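Local coordinates for putative amidohydrolase (Unidentified, PDB 3FEQ), which probably works as a zinc-dependent prolidase of the amidohydrolase superfamily, hydrolysing dipeptides that end in proline, at residues Thr4-Val13 with Glu23-Gly31; Asn253-His264 with Ser307-Val316. All blocks are in the same frame, centred on the assembly; numbering follows the deposited sequence.

Interaction 1 of 2, residues Thr4-Val13 with Glu23-Gly31; sequences TITVLQGGNV and EHHHVVIDG
Leu8 and Val27 face each other as a hydrogen-bonded pair in an antiparallel ladder between strands 5-9 and 25-30, part of the small beta domain that accompanies the barrel in many amidohydrolases. The strand axes run at 165°; Thr6-Ile29 is a second such pair, and Gly11-His25 beyond the bulge a third, held by two weak bonds. On the face carrying Leu8, the bumps lie side by side: Val27 CG1 rests 3.6 Å from Leu8 CB, and Ile29 CG1 reaches Leu8 CD2 at 4.2 Å, next to Val52 and Ala375. On the reverse face Val28 fills the hollow between Ile5 and Val7. Val28 CG1 sits 3.8 Å from Ile5 CD1 and 3.9 Å from Val7 CG2. With CG1 opposite the backbone N (chi1 178°), the Ile5 chain runs obliquely across Val28. Strand 48-51 flanks 5-9 and strand 33-38 flanks 25-30, so both are interior strands of the sheet.

Between Leu8 and Gly11 the register slips by one, a beta bulge with Gln9 and Gly10 set against His26. There the chain turns a corner, strand 11-13 crossing 25-30 at 84°, and Val13 CG2 comes down across His25, 4.0 Å from its CB. The His26 ring fits against the bulge: Gln9 CB lies 3.3 Å from His26 ND1, while Gly10 N is poised 3.6 Å above the centre of one face of that ring.

Interaction 2 of 2, residues Asn253-His264 with Ser307-Val316; sequences NLVDEAAAKLMH and SLEIYANAGV
Ser307 begins the contact, its CB 3.8 Å from Val255 CG2, where helix 302-314 passes beside the loop that leads from strand 248-254 into helix 257-266. These are helices of the outer layer of the TIM-barrel fold. Their local axes come within 8.9 Å and cross at -43°, both running in the same general direction. Ser307 OG turns back to Gly304 O within its own helix, leaving the methylene to do the packing.

One turn on, Ile310 straddles the start of the other helix: CG2 lies 3.9 Å from Glu257 CA and also touches Ala260 CB, while CD1 reaches toward the Val255 carbonyl. Asp256 caps that helix start through OD1, which accepts from Ala259 N. Tyr311 follows, with CG opposite its carbonyl carbon (chi1 -72°), a setting that brings the ring against Val255. Val255 crosses the phenol end obliquely, CG2 3.4 Å from Tyr311 CZ, and the hydroxyl bonds to Gly252 O, beside the zinc ligand His251. Met263 CE meets the ring at its edge, 3.5 Å from Tyr311 CE1, and Met263 SD, set obliquely to the ring, makes a Met-aromatic contact.

Ala314 CB then meets Ala260 CB at 3.7 Å, small against small at the helix crossing. Gly315 ends the helix in a Schellman motif. Gly315 O receives a weak, bent bond from His264 ND1 (2.7 Å, 122° at the hydrogen), and Ala314 O lies over one face of that imidazole. Val316 closes the segment with CG1 4.0 Å from Met263 CB and CG2 close to the Ala260 carbonyl oxygen.

The chemistry is thus apolar through the middle, with one weak polar link at the Gly315 end; apart from that histidine bond, no hydrogen bond joins the two segments, so cohesion between them probably rests chiefly on close apolar packing.

In the fold
The two contacts lie at separate places in one chain, with centres 39 Å apart and no touching atoms, and share no strand or helix. Interaction 1 belongs to the sheet-rich part near the N-terminus, where backbone N-H and C=O groups set the register and side chains divide between two faces. Interaction 2 joins peripheral barrel helices and depends almost wholly on side-chain packing, its helix backbones being bonded internally. Both are partly buried, with apolar centres and exposed residues at their margins. Only interaction 2 comes near the metals: the side chain of Asn253 is about 9 Å from a zinc ion, yet the barrel ligands themselves stand outside its segments.

Interaction 1 of 2, residues Thr4-Val13 with Glu23-Gly31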
ATOM      1  N   THR C   4       6.482  -5.727  57.205  1.00 92.37           N
ATOM      2  CA  THR C   4       7.395  -6.172  58.295  1.00 93.03           C
ATOM      3  C   THR C   4       8.867  -6.034  57.881  1.00 87.45           C
ATOM      4  O   THR C   4       9.196  -5.203  57.045  1.00 83.03           O
ATOM      5  CB  THR C   4       7.063  -7.609  58.783  1.00 97.53           C
ATOM      6  OG1 THR C   4       6.882  -8.474  57.655  1.00 98.26           O
ATOM      7  CG2 THR C   4       5.784  -7.617  59.643  1.00 91.74           C
ATOM      8  N   ILE C   5       9.742  -6.862  58.444  1.00 84.71           N
ATOM      9  CA  ILE C   5      11.125  -6.462  58.675  1.00 77.12           C
ATOM     10  C   ILE C   5      12.070  -7.669  58.733  1.00 72.96           C
ATOM     11  O   ILE C   5      11.689  -8.742  59.196  1.00 77.81           O
ATOM     12  CB  ILE C   5      11.212  -5.607  59.975  1.00 80.77           C
ATOM     13  CG1 ILE C   5      12.647  -5.191  60.298  1.00 76.49           C
ATOM     14  CG2 ILE C   5      10.543  -6.322  61.166  1.00 85.55           C
ATOM     15  CD1 ILE C   5      12.741  -3.796  60.886  1.00 78.03           C
ATOM     16  N   THR C   6      13.295  -7.493  58.249  1.00 69.14           N
ATOM     17  CA  THR C   6      14.266  -8.585  58.174  1.00 70.66           C
ATOM     18  C   THR C   6      15.649  -8.137  58.640  1.00 67.89           C
ATOM     19  O   THR C   6      16.026  -6.979  58.466  1.00 65.01           O
ATOM     20  CB  THR C   6      14.350  -9.145  56.736  1.00 71.44           C
ATOM     21  OG1 THR C   6      13.070  -9.654  56.357  1.00 71.64           O
ATOM     22  CG2 THR C   6      15.378 -10.272  56.622  1.00 70.69           C
ATOM     23  N   VAL C   7      16.395  -9.056  59.247  1.00 61.55           N
ATOM     24  CA  VAL C   7      17.753  -8.773  59.664  1.00 62.14           C
ATOM     25  C   VAL C   7      18.708  -9.867  59.221  1.00 61.03           C
ATOM     26  O   VAL C   7      18.555 -11.027  59.604  1.00 63.30           O
ATOM     27  CB  VAL C   7      17.844  -8.624  61.191  1.00 63.06           C
ATOM     28  CG1 VAL C   7      19.303  -8.508  61.627  1.00 67.83           C
ATOM     29  CG2 VAL C   7      17.040  -7.419  61.655  1.00 55.95           C
ATOM     30  N   LEU C   8      19.700  -9.490  58.425  1.00 56.45           N
ATOM     31  CA  LEU C   8      20.889 -10.312  58.279  1.00 66.78           C
ATOM     32  C   LEU C   8      21.841  -9.978  59.410  1.00 68.94           C
ATOM     33  O   LEU C   8      22.336  -8.855  59.484  1.00 69.15           O
ATOM     34  CB  LEU C   8      21.590 -10.035  56.953  1.00 71.94           C
ATOM     35  CG  LEU C   8      20.917 -10.346  55.615  1.00 69.81           C
ATOM     36  CD1 LEU C   8      19.960 -11.515  55.731  1.00 72.63           C
ATOM     37  CD2 LEU C   8      20.211  -9.122  55.068  1.00 74.11           C
ATOM     38  N   GLN C   9      22.114 -10.956  60.272  1.00 67.81           N
ATOM     39  CA  GLN C   9      22.836 -10.697  61.511  1.00 68.54           C
ATOM     40  C   GLN C   9      24.248 -11.274  61.559  1.00 66.81           C
ATOM     41  O   GLN C   9      24.472 -12.438  61.217  1.00 61.77           O
ATOM     42  CB  GLN C   9      22.022 -11.155  62.716  1.00 69.54           C
ATOM     43  CG  GLN C   9      21.389 -12.516  62.562  1.00 83.89           C
ATOM     44  CD  GLN C   9      20.406 -12.815  63.674  1.00 93.86           C
ATOM     45  OE1 GLN C   9      19.866 -11.901  64.305  1.00 97.16           O
ATOM     46  NE2 GLN C   9      20.163 -14.101  63.919  1.00 92.03           N
ATOM     47  N   GLY C  10      25.195 -10.433  61.978  1.00 65.98           N
ATOM     48  CA  GLY C  10      26.570 -10.852  62.234  1.00 71.11           C
ATOM     49  C   GLY C  10      27.357 -11.116  60.969  1.00 74.87           C
ATOM     50  O   GLY C  10      28.315 -11.897  60.977  1.00 80.32           O
ATOM     51  N   GLY C  11      26.949 -10.462  59.882  1.00 70.02           N
ATOM     52  CA  GLY C  11      27.606 -10.613  58.591  1.00 68.96           C
ATOM     53  C   GLY C  11      28.855  -9.764  58.472  1.00 69.91           C
ATOM     54  O   GLY C  11      29.046  -8.822  59.242  1.00 70.74           O
ATOM     55  N   ASN C  12      29.713 -10.106  57.517  1.00 67.01           N
ATOM     56  CA  ASN C  12      30.848  -9.260  57.183  1.00 65.81           C
ATOM     57  C   ASN C  12      30.521  -8.408  55.964  1.00 61.70           C
ATOM     58  O   ASN C  12      30.635  -8.850  54.826  1.00 64.68           O
ATOM     59  CB  ASN C  12      32.097 -10.106  56.947  1.00 70.39           C
ATOM     60  CG  ASN C  12      32.213 -11.252  57.929  1.00 70.72           C
ATOM     61  OD1 ASN C  12      32.364 -12.404  57.534  1.00 76.27           O
ATOM     62  ND2 ASN C  12      32.128 -10.943  59.215  1.00 75.44           N
ATOM     63  N   VAL C  13      30.063  -7.194  56.222  1.00 58.46           N
ATOM     64  CA  VAL C  13      29.494  -6.348  55.189  1.00 59.22           C
ATOM     65  C   VAL C  13      30.577  -5.722  54.323  1.00 61.00           C
ATOM     66  O   VAL C  13      31.442  -4.999  54.811  1.00 62.09           O
ATOM     67  CB  VAL C  13      28.604  -5.255  55.806  1.00 57.43           C
ATOM     68  CG1 VAL C  13      28.271  -4.180  54.789  1.00 62.52           C
ATOM     69  CG2 VAL C  13      27.337  -5.868  56.368  1.00 51.70           C
ATOM     70  N   GLU C  23      33.392  -6.663  59.767  1.00 76.65           N
ATOM     71  CA  GLU C  23      32.945  -7.911  60.381  1.00 78.96           C
ATOM     72  C   GLU C  23      31.860  -7.689  61.416  1.00 77.42           C
ATOM     73  O   GLU C  23      31.732  -6.598  61.972  1.00 70.10           O
ATOM     74  CB  GLU C  23      34.102  -8.718  60.975  1.00 80.25           C
ATOM     75  CG  GLU C  23      35.231  -7.885  61.527  1.00 94.62           C
ATOM     76  CD  GLU C  23      36.295  -7.608  60.487  1.00110.03           C
ATOM     77  OE1 GLU C  23      36.601  -6.419  60.257  1.00117.90           O
ATOM     78  OE2 GLU C  23      36.805  -8.580  59.886  1.00114.23           O
ATOM     79  N   HIS C  24      31.032  -8.715  61.588  1.00 80.83           N
ATOM     80  CA  HIS C  24      29.941  -8.733  62.562  1.00 85.19           C
ATOM     81  C   HIS C  24      29.001  -7.538  62.537  1.00 80.20           C
ATOM     82  O   HIS C  24      28.427  -7.177  63.556  1.00 85.47           O
ATOM     83  CB  HIS C  24      30.474  -9.004  63.971  1.00 87.22           C
ATOM     84  CG  HIS C  24      31.104 -10.351  64.109  1.00 97.29           C
ATOM     85  ND1 HIS C  24      30.379 -11.480  64.429  1.00101.15           N
ATOM     86  CD2 HIS C  24      32.371 -10.767  63.878  1.00100.38           C
ATOM     87  CE1 HIS C  24      31.185 -12.527  64.438  1.00105.91           C
ATOM     88  NE2 HIS C  24      32.398 -12.123  64.105  1.00106.64           N
ATOM     89  N   HIS C  25      28.824  -6.942  61.366  1.00 74.44           N
ATOM     90  CA  HIS C  25      27.803  -5.925  61.196  1.00 73.27           C
ATOM     91  C   HIS C  25      26.484  -6.542  60.785  1.00 73.68           C
ATOM     92  O   HIS C  25      26.430  -7.418  59.925  1.00 79.16           O
ATOM     93  CB  HIS C  25      28.220  -4.891  60.163  1.00 74.49           C
ATOM     94  CG  HIS C  25      29.160  -3.858  60.689  1.00 72.03           C
ATOM     95  ND1 HIS C  25      30.405  -4.172  61.188  1.00 78.50           N
ATOM     96  CD2 HIS C  25      29.048  -2.512  60.770  1.00 66.31           C
ATOM     97  CE1 HIS C  25      31.019  -3.064  61.560  1.00 73.68           C
ATOM     98  NE2 HIS C  25      30.217  -2.043  61.317  1.00 68.20           N
ATOM     99  N   HIS C  26      25.420  -6.075  61.416  1.00 74.54           N
ATOM    100  CA  HIS C  26      24.070  -6.494  61.089  1.00 75.89           C
ATOM    101  C   HIS C  26      23.519  -5.543  60.029  1.00 71.61           C
ATOM    102  O   HIS C  26      23.895  -4.372  59.976  1.00 70.07           O
ATOM    103  CB  HIS C  26      23.182  -6.454  62.340  1.00 80.14           C
ATOM    104  CG  HIS C  26      23.683  -7.294  63.478  1.00 85.44           C
ATOM    105  ND1 HIS C  26      22.924  -8.287  64.058  1.00 90.19           N
ATOM    106  CD2 HIS C  26      24.850  -7.268  64.164  1.00 91.30           C
ATOM    107  CE1 HIS C  26      23.609  -8.850  65.038  1.00 95.39           C
ATOM    108  NE2 HIS C  26      24.784  -8.254  65.119  1.00 97.98           N
ATOM    109  N   VAL C  27      22.644  -6.050  59.172  1.00 65.73           N
ATOM    110  CA  VAL C  27      21.959  -5.197  58.211  1.00 61.03           C
ATOM    111  C   VAL C  27      20.446  -5.393  58.263  1.00 60.84           C
ATOM    112  O   VAL C  27      19.942  -6.510  58.116  1.00 60.19           O
ATOM    113  CB  VAL C  27      22.502  -5.374  56.778  1.00 59.50           C
ATOM    114  CG1 VAL C  27      23.001  -6.770  56.576  1.00 64.84           C
ATOM    115  CG2 VAL C  27      21.447  -5.027  55.744  1.00 53.30           C
ATOM    116  N   VAL C  28      19.737  -4.297  58.509  1.00 54.33           N
ATOM    117  CA  VAL C  28      18.319  -4.346  58.820  1.00 58.46           C
ATOM    118  C   VAL C  28      17.463  -3.847  57.664  1.00 62.77           C
ATOM    119  O   VAL C  28      17.534  -2.679  57.269  1.00 58.24           O
ATOM    120  CB  VAL C  28      17.991  -3.515  60.061  1.00 59.39           C
ATOM    121  CG1 VAL C  28      16.553  -3.741  60.477  1.00 52.90           C
ATOM    122  CG2 VAL C  28      18.924  -3.870  61.189  1.00 59.56           C
ATOM    123  N   ILE C  29      16.629  -4.741  57.150  1.00 65.12           N
ATOM    124  CA  ILE C  29      15.793  -4.459  55.992  1.00 67.58           C
ATOM    125  C   ILE C  29      14.389  -4.157  56.473  1.00 72.05           C
ATOM    126  O   ILE C  29      13.806  -4.957  57.206  1.00 78.56           O
ATOM    127  CB  ILE C  29      15.678  -5.697  55.063  1.00 66.17           C
ATOM    128  CG1 ILE C  29      17.042  -6.340  54.781  1.00 65.97           C
ATOM    129  CG2 ILE C  29      14.969  -5.344  53.797  1.00 56.27           C
ATOM    130  CD1 ILE C  29      18.024  -5.447  54.084  1.00 68.54           C
ATOM    131  N   ASP C  30      13.831  -3.029  56.042  1.00 76.05           N
ATOM    132  CA  ASP C  30      12.394  -2.774  56.204  1.00 83.37           C
ATOM    133  C   ASP C  30      11.708  -2.514  54.868  1.00 79.72           C
ATOM    134  O   ASP C  30      12.050  -1.573  54.148  1.00 82.16           O
ATOM    135  CB  ASP C  30      12.125  -1.609  57.172  1.00 91.11           C
ATOM    136  CG  ASP C  30      10.646  -1.476  57.547  1.00101.23           C
ATOM    137  OD1 ASP C  30      10.058  -0.408  57.266  1.00 99.68           O
ATOM    138  OD2 ASP C  30      10.075  -2.434  58.128  1.00114.03           O
ATOM    139  N   GLY C  31      10.700  -3.327  54.573  1.00 74.53           N
ATOM    140  CA  GLY C  31      10.059  -3.300  53.278  1.00 71.08           C
ATOM    141  C   GLY C  31      11.043  -3.773  52.240  1.00 68.48           C
ATOM    142  O   GLY C  31      11.490  -4.916  52.270  1.00 70.50           O
TER

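Interaction 2 of 2, residues Asn253-His264 with Ser307-Val316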
ATOM      1  N   ASN C 253      37.009  -3.797  22.520  1.00 46.81           N
ATOM      2  CA  ASN C 253      38.206  -4.626  22.616  1.00 46.17           C
ATOM      3  C   ASN C 253      39.415  -4.044  21.909  1.00 53.04           C
ATOM      4  O   ASN C 253      40.546  -4.415  22.221  1.00 60.04           O
ATOM      5  CB  ASN C 253      37.936  -6.014  22.049  1.00 41.73           C
ATOM      6  CG  ASN C 253      36.895  -6.769  22.834  1.00 51.11           C
ATOM      7  OD1 ASN C 253      35.875  -6.211  23.243  1.00 60.51           O
ATOM      8  ND2 ASN C 253      37.136  -8.059  23.038  1.00 44.47           N
ATOM      9  N   LEU C 254      39.180  -3.158  20.944  1.00 48.12           N
ATOM     10  CA  LEU C 254      40.261  -2.647  20.113  1.00 44.43           C
ATOM     11  C   LEU C 254      40.473  -1.135  20.251  1.00 51.13           C
ATOM     12  O   LEU C 254      40.679  -0.443  19.250  1.00 57.10           O
ATOM     13  CB  LEU C 254      40.050  -3.047  18.644  1.00 36.98           C
ATOM     14  CG  LEU C 254      39.931  -4.549  18.315  1.00 44.95           C
ATOM     15  CD1 LEU C 254      39.972  -4.825  16.826  1.00 27.95           C
ATOM     16  CD2 LEU C 254      40.989  -5.391  19.004  1.00 49.64           C
ATOM     17  N   VAL C 255      40.449  -0.626  21.483  1.00 48.82           N
ATOM     18  CA  VAL C 255      40.793   0.780  21.737  1.00 53.91           C
ATOM     19  C   VAL C 255      42.262   1.063  21.506  1.00 56.20           C
ATOM     20  O   VAL C 255      43.101   0.177  21.675  1.00 59.95           O
ATOM     21  CB  VAL C 255      40.552   1.171  23.193  1.00 56.92           C
ATOM     22  CG1 VAL C 255      39.375   2.126  23.319  1.00 49.41           C
ATOM     23  CG2 VAL C 255      40.415  -0.069  24.053  1.00 63.63           C
ATOM     24  N   ASP C 256      42.562   2.313  21.152  1.00 58.63           N
ATOM     25  CA  ASP C 256      43.877   2.908  21.388  1.00 64.92           C
ATOM     26  C   ASP C 256      43.746   3.877  22.553  1.00 65.54           C
ATOM     27  O   ASP C 256      42.626   4.262  22.912  1.00 69.41           O
ATOM     28  CB  ASP C 256      44.363   3.653  20.138  1.00 71.38           C
ATOM     29  CG  ASP C 256      43.241   4.412  19.430  1.00 79.11           C
ATOM     30  OD1 ASP C 256      42.563   5.236  20.082  1.00 83.02           O
ATOM     31  OD2 ASP C 256      43.043   4.189  18.216  1.00 81.62           O
ATOM     32  N   GLU C 257      44.871   4.300  23.128  1.00 62.08           N
ATOM     33  CA  GLU C 257      44.811   5.206  24.271  1.00 61.37           C
ATOM     34  C   GLU C 257      44.300   6.580  23.868  1.00 57.87           C
ATOM     35  O   GLU C 257      43.875   7.359  24.718  1.00 66.21           O
ATOM     36  CB  GLU C 257      46.136   5.291  25.039  1.00 62.82           C
ATOM     37  CG  GLU C 257      47.323   5.744  24.228  1.00 86.38           C
ATOM     38  CD  GLU C 257      48.095   4.577  23.644  1.00108.12           C
ATOM     39  OE1 GLU C 257      47.611   3.967  22.662  1.00116.37           O
ATOM     40  OE2 GLU C 257      49.186   4.270  24.170  1.00114.03           O
ATOM     41  N   ALA C 258      44.263   6.840  22.568  1.00 45.34           N
ATOM     42  CA  ALA C 258      43.667   8.064  22.059  1.00 51.31           C
ATOM     43  C   ALA C 258      42.181   8.109  22.351  1.00 53.74           C
ATOM     44  O   ALA C 258      41.657   9.111  22.854  1.00 58.67           O
ATOM     45  CB  ALA C 258      43.894   8.185  20.582  1.00 48.94           C
ATOM     46  N   ALA C 259      41.502   7.018  22.010  1.00 53.29           N
ATOM     47  CA  ALA C 259      40.060   6.924  22.200  1.00 50.22           C
ATOM     48  C   ALA C 259      39.736   6.844  23.685  1.00 53.88           C
ATOM     49  O   ALA C 259      38.805   7.496  24.167  1.00 51.70           O
ATOM     50  CB  ALA C 259      39.513   5.719  21.474  1.00 41.60           C
ATOM     51  N   ALA C 260      40.536   6.067  24.408  1.00 51.87           N
ATOM     52  CA  ALA C 260      40.370   5.936  25.844  1.00 49.38           C
ATOM     53  C   ALA C 260      40.414   7.295  26.529  1.00 50.04           C
ATOM     54  O   ALA C 260      39.538   7.623  27.328  1.00 47.72           O
ATOM     55  CB  ALA C 260      41.427   5.021  26.405  1.00 51.99           C
ATOM     56  N   LYS C 261      41.412   8.097  26.174  1.00 51.99           N
ATOM     57  CA  LYS C 261      41.583   9.422  26.750  1.00 57.95           C
ATOM     58  C   LYS C 261      40.354  10.274  26.450  1.00 49.74           C
ATOM     59  O   LYS C 261      39.829  10.940  27.336  1.00 46.52           O
ATOM     60  CB  LYS C 261      42.842  10.078  26.174  1.00 65.91           C
ATOM     61  CG  LYS C 261      43.784  10.790  27.172  1.00 74.96           C
ATOM     62  CD  LYS C 261      44.747  11.753  26.430  1.00 76.57           C
ATOM     63  CE  LYS C 261      46.162  11.849  27.002  1.00 80.75           C
ATOM     64  NZ  LYS C 261      46.413  13.116  27.739  1.00 75.90           N
ATOM     65  N   LEU C 262      39.863  10.195  25.214  1.00 52.48           N
ATOM     66  CA  LEU C 262      38.638  10.896  24.806  1.00 47.70           C
ATOM     67  C   LEU C 262      37.414  10.430  25.580  1.00 43.02           C
ATOM     68  O   LEU C 262      36.553  11.230  25.928  1.00 48.36           O
ATOM     69  CB  LEU C 262      38.387  10.708  23.317  1.00 46.34           C
ATOM     70  CG  LEU C 262      37.248  11.508  22.692  1.00 47.40           C
ATOM     71  CD1 LEU C 262      37.584  12.992  22.685  1.00 57.56           C
ATOM     72  CD2 LEU C 262      37.026  11.007  21.284  1.00 49.80           C
ATOM     73  N   MET C 263      37.349   9.131  25.841  1.00 44.38           N
ATOM     74  CA  MET C 263      36.290   8.552  26.651  1.00 41.06           C
ATOM     75  C   MET C 263      36.294   9.079  28.080  1.00 46.37           C
ATOM     76  O   MET C 263      35.249   9.459  28.608  1.00 43.93           O
ATOM     77  CB  MET C 263      36.396   7.029  26.649  1.00 41.50           C
ATOM     78  CG  MET C 263      35.225   6.346  25.980  1.00 47.00           C
ATOM     79  SD  MET C 263      35.389   4.562  25.895  1.00 39.04           S
ATOM     80  CE  MET C 263      37.028   4.469  25.206  1.00 43.29           C
ATOM     81  N   HIS C 264      37.469   9.105  28.706  1.00 53.11           N
ATOM     82  CA  HIS C 264      37.600   9.627  30.067  1.00 50.98           C
ATOM     83  C   HIS C 264      37.175  11.086  30.138  1.00 47.55           C
ATOM     84  O   HIS C 264      36.507  11.502  31.074  1.00 50.86           O
ATOM     85  CB  HIS C 264      39.034   9.478  30.563  1.00 55.19           C
ATOM     86  CG  HIS C 264      39.337  10.292  31.782  1.00 59.74           C
ATOM     87  ND1 HIS C 264      38.763  10.035  33.009  1.00 61.75           N
ATOM     88  CD2 HIS C 264      40.138  11.369  31.958  1.00 49.25           C
ATOM     89  CE1 HIS C 264      39.216  10.906  33.894  1.00 56.83           C
ATOM     90  NE2 HIS C 264      40.051  11.726  33.281  1.00 48.51           N
ATOM     91  N   SER C 307      43.203  -4.420  26.698  1.00 59.07           N
ATOM     92  CA  SER C 307      42.421  -3.182  26.634  1.00 54.99           C
ATOM     93  C   SER C 307      42.029  -2.717  28.027  1.00 53.20           C
ATOM     94  O   SER C 307      41.956  -1.520  28.301  1.00 48.80           O
ATOM     95  CB  SER C 307      41.155  -3.403  25.804  1.00 55.75           C
ATOM     96  OG  SER C 307      40.324  -4.380  26.409  1.00 42.70           O
ATOM     97  N   LEU C 308      41.768  -3.689  28.894  1.00 53.42           N
ATOM     98  CA  LEU C 308      41.457  -3.442  30.290  1.00 46.68           C
ATOM     99  C   LEU C 308      42.463  -2.479  30.898  1.00 48.39           C
ATOM    100  O   LEU C 308      42.088  -1.486  31.525  1.00 46.84           O
ATOM    101  CB  LEU C 308      41.454  -4.763  31.054  1.00 35.87           C
ATOM    102  CG  LEU C 308      40.087  -5.377  31.368  1.00 49.51           C
ATOM    103  CD1 LEU C 308      39.062  -5.235  30.239  1.00 35.28           C
ATOM    104  CD2 LEU C 308      40.253  -6.831  31.777  1.00 45.49           C
ATOM    105  N   GLU C 309      43.742  -2.754  30.658  1.00 50.19           N
ATOM    106  CA  GLU C 309      44.814  -1.929  31.188  1.00 56.54           C
ATOM    107  C   GLU C 309      44.779  -0.526  30.631  1.00 54.24           C
ATOM    108  O   GLU C 309      44.938   0.441  31.374  1.00 56.81           O
ATOM    109  CB  GLU C 309      46.167  -2.559  30.907  1.00 60.48           C
ATOM    110  CG  GLU C 309      46.570  -3.575  31.949  1.00 75.82           C
ATOM    111  CD  GLU C 309      47.605  -4.548  31.436  1.00 88.93           C
ATOM    112  OE1 GLU C 309      48.556  -4.103  30.757  1.00 99.28           O
ATOM    113  OE2 GLU C 309      47.471  -5.757  31.718  1.00 92.83           O
ATOM    114  N   ILE C 310      44.547  -0.420  29.328  1.00 47.64           N
ATOM    115  CA  ILE C 310      44.405   0.872  28.674  1.00 42.50           C
ATOM    116  C   ILE C 310      43.298   1.696  29.314  1.00 52.18           C
ATOM    117  O   ILE C 310      43.506   2.866  29.653  1.00 52.14           O
ATOM    118  CB  ILE C 310      44.100   0.704  27.192  1.00 44.25           C
ATOM    119  CG1 ILE C 310      45.073  -0.313  26.573  1.00 39.43           C
ATOM    120  CG2 ILE C 310      44.092   2.067  26.501  1.00 44.44           C
ATOM    121  CD1 ILE C 310      45.008  -0.403  25.077  1.00 34.72           C
ATOM    122  N   TYR C 311      42.142   1.063  29.517  1.00 53.29           N
ATOM    123  CA  TYR C 311      41.006   1.712  30.162  1.00 53.36           C
ATOM    124  C   TYR C 311      41.308   2.186  31.587  1.00 54.86           C
ATOM    125  O   TYR C 311      40.914   3.292  31.976  1.00 58.18           O
ATOM    126  CB  TYR C 311      39.793   0.783  30.164  1.00 55.66           C
ATOM    127  CG  TYR C 311      39.153   0.614  28.807  1.00 52.76           C
ATOM    128  CD1 TYR C 311      38.867   1.718  28.007  1.00 50.17           C
ATOM    129  CD2 TYR C 311      38.806  -0.645  28.334  1.00 49.25           C
ATOM    130  CE1 TYR C 311      38.283   1.560  26.759  1.00 48.41           C
ATOM    131  CE2 TYR C 311      38.226  -0.809  27.089  1.00 44.42           C
ATOM    132  CZ  TYR C 311      37.962   0.294  26.312  1.00 46.40           C
ATOM    133  OH  TYR C 311      37.400   0.132  25.073  1.00 46.53           O
ATOM    134  N   ALA C 312      41.985   1.339  32.359  1.00 47.05           N
ATOM    135  CA  ALA C 312      42.418   1.694  33.700  1.00 45.24           C
ATOM    136  C   ALA C 312      43.358   2.890  33.655  1.00 51.76           C
ATOM    137  O   ALA C 312      43.208   3.842  34.419  1.00 50.00           O
ATOM    138  CB  ALA C 312      43.107   0.523  34.345  1.00 44.53           C
ATOM    139  N   ASN C 313      44.312   2.839  32.734  1.00 55.00           N
ATOM    140  CA  ASN C 313      45.313   3.885  32.607  1.00 55.68           C
ATOM    141  C   ASN C 313      44.735   5.240  32.278  1.00 57.85           C
ATOM    142  O   ASN C 313      45.102   6.231  32.894  1.00 65.93           O
ATOM    143  CB  ASN C 313      46.342   3.511  31.558  1.00 59.30           C
ATOM    144  CG  ASN C 313      47.246   2.405  32.017  1.00 65.83           C
ATOM    145  OD1 ASN C 313      47.361   2.144  33.214  1.00 72.65           O
ATOM    146  ND2 ASN C 313      47.876   1.727  31.069  1.00 78.11           N
ATOM    147  N   ALA C 314      43.830   5.286  31.307  1.00 56.87           N
ATOM    148  CA  ALA C 314      43.175   6.538  30.954  1.00 51.98           C
ATOM    149  C   ALA C 314      42.086   6.924  31.962  1.00 52.53           C
ATOM    150  O   ALA C 314      41.527   8.022  31.895  1.00 53.38           O
ATOM    151  CB  ALA C 314      42.618   6.471  29.548  1.00 51.47           C
ATOM    152  N   GLY C 315      41.810   6.033  32.911  1.00 43.38           N
ATOM    153  CA  GLY C 315      40.822   6.307  33.942  1.00 50.91           C
ATOM    154  C   GLY C 315      39.417   6.396  33.379  1.00 53.96           C
ATOM    155  O   GLY C 315      38.700   7.371  33.610  1.00 54.04           O
ATOM    156  N   VAL C 316      39.041   5.377  32.619  1.00 52.26           N
ATOM    157  CA  VAL C 316      37.693   5.259  32.102  1.00 47.41           C
ATOM    158  C   VAL C 316      36.962   4.193  32.897  1.00 44.47           C
ATOM    159  O   VAL C 316      37.391   3.033  32.898  1.00 44.50           O
ATOM    160  CB  VAL C 316      37.726   4.801  30.640  1.00 51.26           C
ATOM    161  CG1 VAL C 316      36.339   4.856  30.046  1.00 50.87           C
ATOM    162  CG2 VAL C 316      38.681   5.655  29.843  1.00 40.03           C
TER